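Local structure of sigma-54 interaction domain protein (Enterococcus faecalis, 3GDW) at residues B[89-94]-B[112-117]; B[67-72]-B[99-104]; B[10-15]-B[36-41]. The protein is of unknown function, but this portion of it is an EIIA-like domain of the mannose/fructose PTS family, whose relatives pass on phosphoryl groups. One frame throughout, in Å; residues are numbered along the deposited sequence.

Interaction 1: residues B[89-94]-B[112-117]; sequences RTKAIT and RSLEDI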
loop_
_atom_site.group_PDB
_atom_site.type_symbol
_atom_site.label_atom_id
_atom_site.label_comp_id
_atom_site.label_asym_id
_atom_site.label_seq_id
_atom_site.Cartn_x
_atom_site.Cartn_y
_atom_site.Cartn_z
ATOM N N ARG B 89 4.302 -14.674 -19.738
ATOM C CA ARG B 89 3.295 -14.930 -18.692
ATOM C C ARG B 89 3.371 -13.847 -17.621
ATOM O O ARG B 89 4.445 -13.568 -17.090
ATOM C CB ARG B 89 3.498 -16.305 -18.049
ATOM C CG ARG B 89 3.598 -17.458 -19.032
ATOM C CD ARG B 89 3.683 -18.821 -18.321
ATOM N NE ARG B 89 4.665 -18.854 -17.226
ATOM C CZ ARG B 89 4.360 -19.040 -15.939
ATOM N NH1 ARG B 89 5.317 -19.054 -15.019
ATOM N NH2 ARG B 89 3.098 -19.218 -15.566
ATOM N N THR B 90 2.232 -13.232 -17.330
ATOM C CA THR B 90 2.163 -12.124 -16.366
ATOM C C THR B 90 0.987 -12.360 -15.416
ATOM O O THR B 90 -0.061 -12.855 -15.840
ATOM C CB THR B 90 2.046 -10.767 -17.117
ATOM O OG1 THR B 90 3.066 -10.701 -18.113
ATOM C CG2 THR B 90 2.197 -9.572 -16.191
ATOM N N LYS B 91 1.193 -12.110 -14.124
ATOM C CA LYS B 91 0.101 -12.020 -13.157
ATOM C C LYS B 91 0.185 -10.585 -12.640
ATOM O O LYS B 91 1.279 -10.050 -12.518
ATOM C CB LYS B 91 0.266 -13.028 -11.995
ATOM C CG LYS B 91 0.067 -14.537 -12.385
ATOM C CD LYS B 91 -1.303 -15.032 -12.009
ATOM C CE LYS B 91 -1.645 -16.361 -12.684
ATOM N NZ LYS B 91 -3.015 -16.778 -12.263
ATOM N N ALA B 92 -0.968 -9.965 -12.394
ATOM C CA ALA B 92 -1.047 -8.610 -11.847
ATOM C C ALA B 92 -1.850 -8.598 -10.534
ATOM O O ALA B 92 -2.891 -9.239 -10.424
ATOM C CB ALA B 92 -1.674 -7.665 -12.862
ATOM N N ILE B 93 -1.339 -7.892 -9.535
ATOM C CA ILE B 93 -1.997 -7.832 -8.234
ATOM C C ILE B 93 -2.169 -6.369 -7.834
ATOM O O ILE B 93 -1.182 -5.630 -7.782
ATOM C CB ILE B 93 -1.155 -8.604 -7.173
ATOM C CG1 ILE B 93 -1.222 -10.108 -7.473
ATOM C CG2 ILE B 93 -1.620 -8.288 -5.737
ATOM C CD1 ILE B 93 -0.277 -10.964 -6.658
ATOM N N THR B 94 -3.420 -5.974 -7.564
ATOM C CA THR B 94 -3.771 -4.631 -7.080
ATOM C C THR B 94 -3.666 -4.511 -5.556
ATOM O O THR B 94 -3.463 -5.508 -4.862
ATOM C CB THR B 94 -5.233 -4.233 -7.458
ATOM O OG1 THR B 94 -6.162 -5.133 -6.844
ATOM C CG2 THR B 94 -5.443 -4.258 -8.939
ATOM N N ARG B 112 11.234 -19.023 -6.506
ATOM C CA ARG B 112 9.850 -19.526 -6.463
ATOM C C ARG B 112 9.102 -19.146 -7.741
ATOM O O ARG B 112 9.358 -18.097 -8.310
ATOM C CB ARG B 112 9.093 -19.007 -5.232
ATOM C CG ARG B 112 9.842 -19.149 -3.900
ATOM C CD ARG B 112 9.942 -20.587 -3.392
ATOM N NE ARG B 112 8.672 -21.079 -2.832
ATOM C CZ ARG B 112 8.051 -20.579 -1.757
ATOM N NH1 ARG B 112 6.903 -21.108 -1.353
ATOM N NH2 ARG B 112 8.556 -19.551 -1.080
ATOM N N SER B 113 8.179 -20.000 -8.183
ATOM C CA SER B 113 7.449 -19.781 -9.441
ATOM C C SER B 113 6.430 -18.643 -9.299
ATOM O O SER B 113 6.028 -18.298 -8.180
ATOM C CB SER B 113 6.719 -21.059 -9.863
ATOM O OG SER B 113 5.641 -21.342 -8.975
ATOM N N LEU B 114 6.017 -18.075 -10.433
ATOM C CA LEU B 114 4.980 -17.043 -10.478
ATOM C C LEU B 114 3.709 -17.488 -9.747
ATOM O O LEU B 114 3.097 -16.709 -9.008
ATOM C CB LEU B 114 4.648 -16.703 -11.946
ATOM C CG LEU B 114 3.675 -15.548 -12.255
ATOM C CD1 LEU B 114 4.025 -14.201 -11.562
ATOM C CD2 LEU B 114 3.551 -15.358 -13.761
ATOM N N GLU B 115 3.324 -18.744 -9.969
ATOM C CA GLU B 115 2.136 -19.339 -9.367
ATOM C C GLU B 115 2.235 -19.477 -7.848
ATOM O O GLU B 115 1.274 -19.198 -7.148
ATOM C CB GLU B 115 1.821 -20.705 -10.022
ATOM C CG GLU B 115 1.275 -20.591 -11.453
ATOM C CD GLU B 115 2.344 -20.299 -12.526
ATOM O OE1 GLU B 115 1.990 -19.660 -13.543
ATOM O OE2 GLU B 115 3.526 -20.690 -12.375
ATOM N N ASP B 116 3.405 -19.896 -7.365
ATOM C CA ASP B 116 3.678 -20.066 -5.934
ATOM C C ASP B 116 3.670 -18.713 -5.217
ATOM O O ASP B 116 3.133 -18.586 -4.111
ATOM C CB ASP B 116 5.023 -20.797 -5.760
ATOM C CG ASP B 116 5.306 -21.203 -4.322
ATOM O OD1 ASP B 116 4.499 -20.892 -3.427
ATOM O OD2 ASP B 116 6.356 -21.836 -4.084
ATOM N N ILE B 117 4.246 -17.699 -5.866
ATOM C CA ILE B 117 4.269 -16.348 -5.357
ATOM C C ILE B 117 2.856 -15.771 -5.313
ATOM O O ILE B 117 2.447 -15.188 -4.305
ATOM C CB ILE B 117 5.190 -15.402 -6.186
ATOM C CG1 ILE B 117 6.662 -15.851 -6.098
ATOM C CG2 ILE B 117 5.018 -13.956 -5.663
ATOM C CD1 ILE B 117 7.605 -15.181 -7.159
#
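K91 and L114 carry the apolar part of this contact. The side chains meet at a slant, K91 CG lying 3.7 Å from L114 CG, so the lysine contributes its methylene stem; its chain then bends at chi2 (-100°) and the amino end makes a cation-pi contact with Y118. A long, flexible residue suits this place, apolar near the sheet and charged at its tip. L114 lays CG and CD1 against this stem; CD2, which K91 CG also reaches, sits over one face of the R89 guanidinium, 4.0 Å above the plane, displaced toward the rim. R89 gets there by folding at chi3 (-48°), which turns its flat group toward the first turn of the helix. E115 approaches at the edge, its carboxylate nearly coplanar with the guanidinium (28° between planes). They form a salt bridge, although the modelled 2.3 Å between R89 NH2 and E115 OE1 is too short to trust in detail. S113 N-caps the helix, its OG accepting from D116 N at 3.1 Å. Strand 90-93 is the edge strand within the chain, hydrogen-bonded to 66-70; L114 also reaches L67 there, while I93 packs on Y118, I121 and F125 further along helix 114-135.

Interaction 2: residues B[67-72]-B[99-104]; sequences LLLTDM and MIVLEA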
loop_
_atom_site.group_PDB
_atom_site.type_symbol
_atom_site.label_atom_id
_atom_site.label_comp_id
_atom_site.label_asym_id
_atom_site.label_seq_id
_atom_site.Cartn_x
_atom_site.Cartn_y
_atom_site.Cartn_z
ATOM N N LEU B 67 5.586 -10.567 -12.517
ATOM C CA LEU B 67 4.558 -10.171 -11.583
ATOM C C LEU B 67 4.473 -8.634 -11.494
ATOM O O LEU B 67 5.440 -7.986 -11.086
ATOM C CB LEU B 67 4.871 -10.777 -10.201
ATOM C CG LEU B 67 3.934 -10.416 -9.061
ATOM C CD1 LEU B 67 2.543 -11.067 -9.279
ATOM C CD2 LEU B 67 4.561 -10.847 -7.735
ATOM N N LEU B 68 3.324 -8.079 -11.880
ATOM C CA LEU B 68 3.027 -6.637 -11.729
ATOM C C LEU B 68 2.285 -6.418 -10.431
ATOM O O LEU B 68 1.217 -7.010 -10.211
ATOM C CB LEU B 68 2.128 -6.123 -12.863
ATOM C CG LEU B 68 2.645 -6.275 -14.300
ATOM C CD1 LEU B 68 1.753 -5.478 -15.265
ATOM C CD2 LEU B 68 4.118 -5.816 -14.458
ATOM N N LEU B 69 2.857 -5.583 -9.586
ATOM C CA LEU B 69 2.242 -5.180 -8.333
ATOM C C LEU B 69 1.820 -3.726 -8.484
ATOM O O LEU B 69 2.661 -2.851 -8.680
ATOM C CB LEU B 69 3.293 -5.320 -7.215
ATOM C CG LEU B 69 3.798 -6.740 -6.948
ATOM C CD1 LEU B 69 4.823 -6.713 -5.814
ATOM C CD2 LEU B 69 2.625 -7.713 -6.612
ATOM N N THR B 70 0.520 -3.461 -8.424
ATOM C CA THR B 70 0.004 -2.111 -8.604
ATOM C C THR B 70 -0.829 -1.657 -7.387
ATOM O O THR B 70 -1.091 -2.435 -6.465
ATOM C CB THR B 70 -0.892 -2.018 -9.892
ATOM O OG1 THR B 70 -2.114 -2.773 -9.697
ATOM C CG2 THR B 70 -0.131 -2.543 -11.125
ATOM N N ASP B 71 -1.255 -0.401 -7.401
ATOM C CA ASP B 71 -2.115 0.101 -6.350
ATOM C C ASP B 71 -3.601 0.101 -6.761
ATOM O O ASP B 71 -4.418 -0.548 -6.099
ATOM C CB ASP B 71 -1.639 1.474 -5.803
ATOM C CG ASP B 71 -1.376 2.526 -6.907
ATOM O OD1 ASP B 71 -1.575 2.257 -8.140
ATOM O OD2 ASP B 71 -0.983 3.651 -6.525
HETATM N N MSE B 72 -3.960 0.833 -7.812
HETATM C CA MSE B 72 -5.370 1.047 -8.151
HETATM C C MSE B 72 -5.508 1.488 -9.613
HETATM O O MSE B 72 -4.516 1.537 -10.347
HETATM C CB MSE B 72 -5.961 2.108 -7.220
HETATM C CG MSE B 72 -5.168 3.408 -7.264
HETATM SE SE MSE B 72 -5.878 4.807 -6.222
HETATM C CE MSE B 72 -7.697 4.846 -6.967
HETATM N N MSE B 99 4.329 -4.951 2.574
HETATM C CA MSE B 99 4.494 -6.373 2.902
HETATM C C MSE B 99 4.419 -7.258 1.699
HETATM O O MSE B 99 5.143 -8.248 1.617
HETATM C CB MSE B 99 3.439 -6.834 3.889
HETATM C CG MSE B 99 3.686 -6.276 5.257
HETATM SE SE MSE B 99 5.463 -6.842 5.896
HETATM C CE MSE B 99 5.630 -8.678 5.129
ATOM N N ILE B 100 3.523 -6.890 0.786
ATOM C CA ILE B 100 3.309 -7.617 -0.460
ATOM C C ILE B 100 4.536 -7.460 -1.365
ATOM O O ILE B 100 4.996 -8.453 -1.916
ATOM C CB ILE B 100 2.036 -7.135 -1.214
ATOM C CG1 ILE B 100 0.780 -7.326 -0.358
ATOM C CG2 ILE B 100 1.866 -7.914 -2.498
ATOM C CD1 ILE B 100 0.684 -8.730 0.251
ATOM N N VAL B 101 5.068 -6.240 -1.506
ATOM C CA VAL B 101 6.334 -6.052 -2.248
ATOM C C VAL B 101 7.435 -6.927 -1.595
ATOM O O VAL B 101 8.152 -7.680 -2.277
ATOM C CB VAL B 101 6.790 -4.565 -2.311
ATOM C CG1 VAL B 101 8.091 -4.426 -3.113
ATOM C CG2 VAL B 101 5.685 -3.665 -2.900
ATOM N N LEU B 102 7.544 -6.829 -0.271
ATOM C CA LEU B 102 8.544 -7.603 0.452
ATOM C C LEU B 102 8.432 -9.096 0.170
ATOM O O LEU B 102 9.420 -9.735 -0.166
ATOM C CB LEU B 102 8.446 -7.334 1.951
ATOM C CG LEU B 102 9.420 -8.052 2.897
ATOM C CD1 LEU B 102 10.834 -7.755 2.473
ATOM C CD2 LEU B 102 9.213 -7.538 4.296
ATOM N N GLU B 103 7.229 -9.637 0.316
ATOM C CA GLU B 103 6.995 -11.063 0.083
ATOM C C GLU B 103 7.240 -11.477 -1.374
ATOM O O GLU B 103 7.805 -12.541 -1.623
ATOM C CB GLU B 103 5.601 -11.469 0.616
ATOM C CG GLU B 103 5.546 -11.292 2.147
ATOM C CD GLU B 103 4.203 -11.509 2.827
ATOM O OE1 GLU B 103 3.183 -10.870 2.465
ATOM O OE2 GLU B 103 4.196 -12.281 3.801
ATOM N N ALA B 104 6.858 -10.623 -2.324
ATOM C CA ALA B 104 7.077 -10.897 -3.748
ATOM C C ALA B 104 8.568 -10.959 -4.096
ATOM O O ALA B 104 9.028 -11.895 -4.732
ATOM C CB ALA B 104 6.394 -9.850 -4.602
#
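L69 faces V101 with 7.4 Å between their CA atoms, where strand 67-70 and helix 99-104 run nearly antiparallel (166°) with axes 10.0 Å apart, a spacing bridged by apolar side chains. L69 is the main wedge. With CG anti to its carbonyl carbon (chi1 -63°), it splits its two methyls over the helix: CD1 enters beside A104, 3.7 Å from A104 CB, and also rests 3.9 Å from V101 CA, while CD2 turns toward I100 and meets its CG2 at 4.2 Å. L67, two residues back and on the same side of the strand, takes a different first torsion, CG anti to the backbone N (chi1 177°), and lays CD2 3.8 Å from A104 CB. A104 is thus touched by both leucines; its small side chain lets them come close to the helix backbone, with the branched I100 and V101 one turn earlier on the helix. The result is buried beta/alpha packing on one side of a parallel sheet. Strand 66-70 lies between strands 6-12 and 90-93. Helix 98-109 is wedged between helix 16-28, whose L21 and A24 touch V101, and helix 114-135, whose I121 and F125 touch I100; M95 of the second subunit also packs on I100.

Interaction 3: residues B[10-15]-B[36-41]; sequences LMHGDS and MNMPLT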
loop_
_atom_site.group_PDB
_atom_site.type_symbol
_atom_site.label_atom_id
_atom_site.label_comp_id
_atom_site.label_asym_id
_atom_site.label_seq_id
_atom_site.Cartn_x
_atom_site.Cartn_y
_atom_site.Cartn_z
ATOM N N LEU B 10 4.265 -0.793 -9.842
ATOM C CA LEU B 10 3.755 0.405 -10.529
ATOM C C LEU B 10 2.656 1.047 -9.711
ATOM O O LEU B 10 1.648 0.393 -9.413
ATOM C CB LEU B 10 3.205 0.052 -11.924
ATOM C CG LEU B 10 4.234 0.140 -13.062
ATOM C CD1 LEU B 10 5.237 -0.973 -12.951
ATOM C CD2 LEU B 10 3.551 0.098 -14.440
HETATM N N MSE B 11 2.844 2.318 -9.335
HETATM C CA MSE B 11 1.867 3.014 -8.463
HETATM C C MSE B 11 1.676 4.487 -8.801
HETATM O O MSE B 11 2.555 5.125 -9.382
HETATM C CB MSE B 11 2.254 2.859 -6.967
HETATM C CG MSE B 11 2.197 1.429 -6.496
HETATM SE SE MSE B 11 2.823 1.183 -4.707
HETATM C CE MSE B 11 2.571 -0.744 -4.644
ATOM N N HIS B 12 0.522 5.025 -8.434
ATOM C CA HIS B 12 0.242 6.431 -8.624
ATOM C C HIS B 12 1.073 7.262 -7.646
ATOM O O HIS B 12 1.242 6.858 -6.494
ATOM C CB HIS B 12 -1.234 6.696 -8.340
ATOM C CG HIS B 12 -2.158 6.050 -9.319
ATOM N ND1 HIS B 12 -2.250 4.680 -9.463
ATOM C CD2 HIS B 12 -3.062 6.586 -10.176
ATOM C CE1 HIS B 12 -3.161 4.400 -10.382
ATOM N NE2 HIS B 12 -3.662 5.541 -10.835
ATOM N N GLY B 13 1.555 8.423 -8.087
ATOM C CA GLY B 13 2.227 9.352 -7.183
ATOM C C GLY B 13 3.702 9.392 -7.497
ATOM O O GLY B 13 4.152 8.674 -8.386
ATOM N N ASP B 14 4.450 10.229 -6.766
ATOM C CA ASP B 14 5.843 10.504 -7.111
ATOM C C ASP B 14 6.852 9.440 -6.699
ATOM O O ASP B 14 7.860 9.276 -7.380
ATOM C CB ASP B 14 6.280 11.864 -6.546
ATOM C CG ASP B 14 5.575 13.042 -7.231
ATOM O OD1 ASP B 14 5.048 12.881 -8.347
ATOM O OD2 ASP B 14 5.561 14.133 -6.650
ATOM N N SER B 15 6.628 8.764 -5.558
ATOM C CA SER B 15 7.650 7.871 -5.000
ATOM C C SER B 15 7.116 6.714 -4.148
ATOM O O SER B 15 7.886 6.063 -3.436
ATOM C CB SER B 15 8.667 8.666 -4.171
ATOM O OG SER B 15 8.063 9.162 -2.987
HETATM N N MSE B 36 8.262 1.811 -10.753
HETATM C CA MSE B 36 8.004 2.929 -11.658
HETATM C C MSE B 36 6.882 3.712 -11.035
HETATM O O MSE B 36 5.868 3.127 -10.671
HETATM C CB MSE B 36 7.514 2.414 -13.017
HETATM C CG MSE B 36 8.316 1.224 -13.538
HETATM SE SE MSE B 36 8.040 0.981 -15.448
HETATM C CE MSE B 36 9.920 0.684 -15.893
ATOM N N ASN B 37 7.049 5.026 -10.949
ATOM C CA ASN B 37 6.058 5.877 -10.299
ATOM C C ASN B 37 5.307 6.589 -11.389
ATOM O O ASN B 37 5.920 7.097 -12.319
ATOM C CB ASN B 37 6.739 6.902 -9.388
ATOM C CG ASN B 37 7.592 6.240 -8.305
ATOM O OD1 ASN B 37 7.076 5.536 -7.425
ATOM N ND2 ASN B 37 8.897 6.411 -8.407
HETATM N N MSE B 38 3.982 6.630 -11.293
HETATM C CA MSE B 38 3.199 7.380 -12.268
HETATM C C MSE B 38 2.718 8.678 -11.640
HETATM O O MSE B 38 1.741 8.666 -10.875
HETATM C CB MSE B 38 1.994 6.580 -12.762
HETATM C CG MSE B 38 1.275 7.280 -13.934
HETATM SE SE MSE B 38 -0.168 6.150 -14.604
HETATM C CE MSE B 38 -1.431 6.486 -13.154
ATOM N N PRO B 39 3.398 9.798 -11.956
ATOM C CA PRO B 39 2.974 11.015 -11.316
ATOM C C PRO B 39 1.634 11.457 -11.892
ATOM O O PRO B 39 1.174 10.950 -12.932
ATOM C CB PRO B 39 4.115 12.010 -11.630
ATOM C CG PRO B 39 4.686 11.528 -12.952
ATOM C CD PRO B 39 4.572 10.002 -12.839
ATOM N N LEU B 40 0.969 12.352 -11.192
ATOM C CA LEU B 40 -0.431 12.599 -11.513
ATOM C C LEU B 40 -0.658 13.223 -12.895
ATOM O O LEU B 40 -1.694 13.012 -13.483
ATOM C CB LEU B 40 -1.148 13.361 -10.382
ATOM C CG LEU B 40 -1.442 12.501 -9.122
ATOM C CD1 LEU B 40 -2.066 13.314 -7.998
ATOM C CD2 LEU B 40 -2.314 11.225 -9.428
ATOM N N THR B 41 0.331 13.939 -13.425
ATOM C CA THR B 41 0.215 14.532 -14.765
ATOM C C THR B 41 0.499 13.528 -15.887
ATOM O O THR B 41 0.325 13.864 -17.041
ATOM C CB THR B 41 1.191 15.685 -14.932
ATOM O OG1 THR B 41 2.493 15.233 -14.560
ATOM C CG2 THR B 41 0.809 16.849 -14.029
HETATM O O HOH W 1 4.406 5.911 -6.844
HETATM O O HOH W 2 2.305 13.334 -8.882
#
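M11 and M38 join the parallel strands by backbone bonds: M38 N donates to M11 O at 2.8 Å, almost straight (172°), and G13 N to M38 O, also at 2.8 Å; M11 N to M36 O is weak. On one face, L10 lies alongside M36, CD1 to CG 3.8 Å, and H12 alongside M38. M38, deposited as selenomethionine, bends at chi3 (76°) to set CE over the imidazole face, 3.6 Å from the H12 ring centroid, a CH-pi contact. On the face shared with M11, N37 packs CB and amide against the backbone of G13 to S15; S18 OG holds ND2, and OD1 accepts from a water also near G13 O, a weaker bond, with more acceptors in reach than protons. At G13's positive phi (110°) a side chain would collide with the preceding carbonyl, so glycine suits the place. A second water ties D14 OD1 to L40 N. D71 OD2 accepts from H12 N at the strand end, where such EIIA domains carry their phosphorylated histidine, a role consistent with H12. Strands 6-12 and 34-38 form one beta-alpha-beta unit with helix 16-28, which covers M11 and N37, while M47 of helix 44-57 covers L10, M36 and M38.

How the interactions relate
All three interactions reach one four-stranded parallel sheet, ordered 34-38, 6-12, 66-70, 90-93. Interaction 3 comes first along the chain and closes before the others open; interactions 1 and 2 interleave. Interactions 1 and 2 lie about 10 Å apart between centres and touch through probable backbone hydrogen bonds between strands 66-70 and 90-93, their helices being consecutive. Interaction 3 is about 15 Å from interaction 2, linked to it where D71 meets H12, and about 22 Å from interaction 1, across the chain's centre. Together they span the sheet, from helix packing to the strand-end loops where a phosphorylation site would be expected by family resemblance. Each also touches the second subunit.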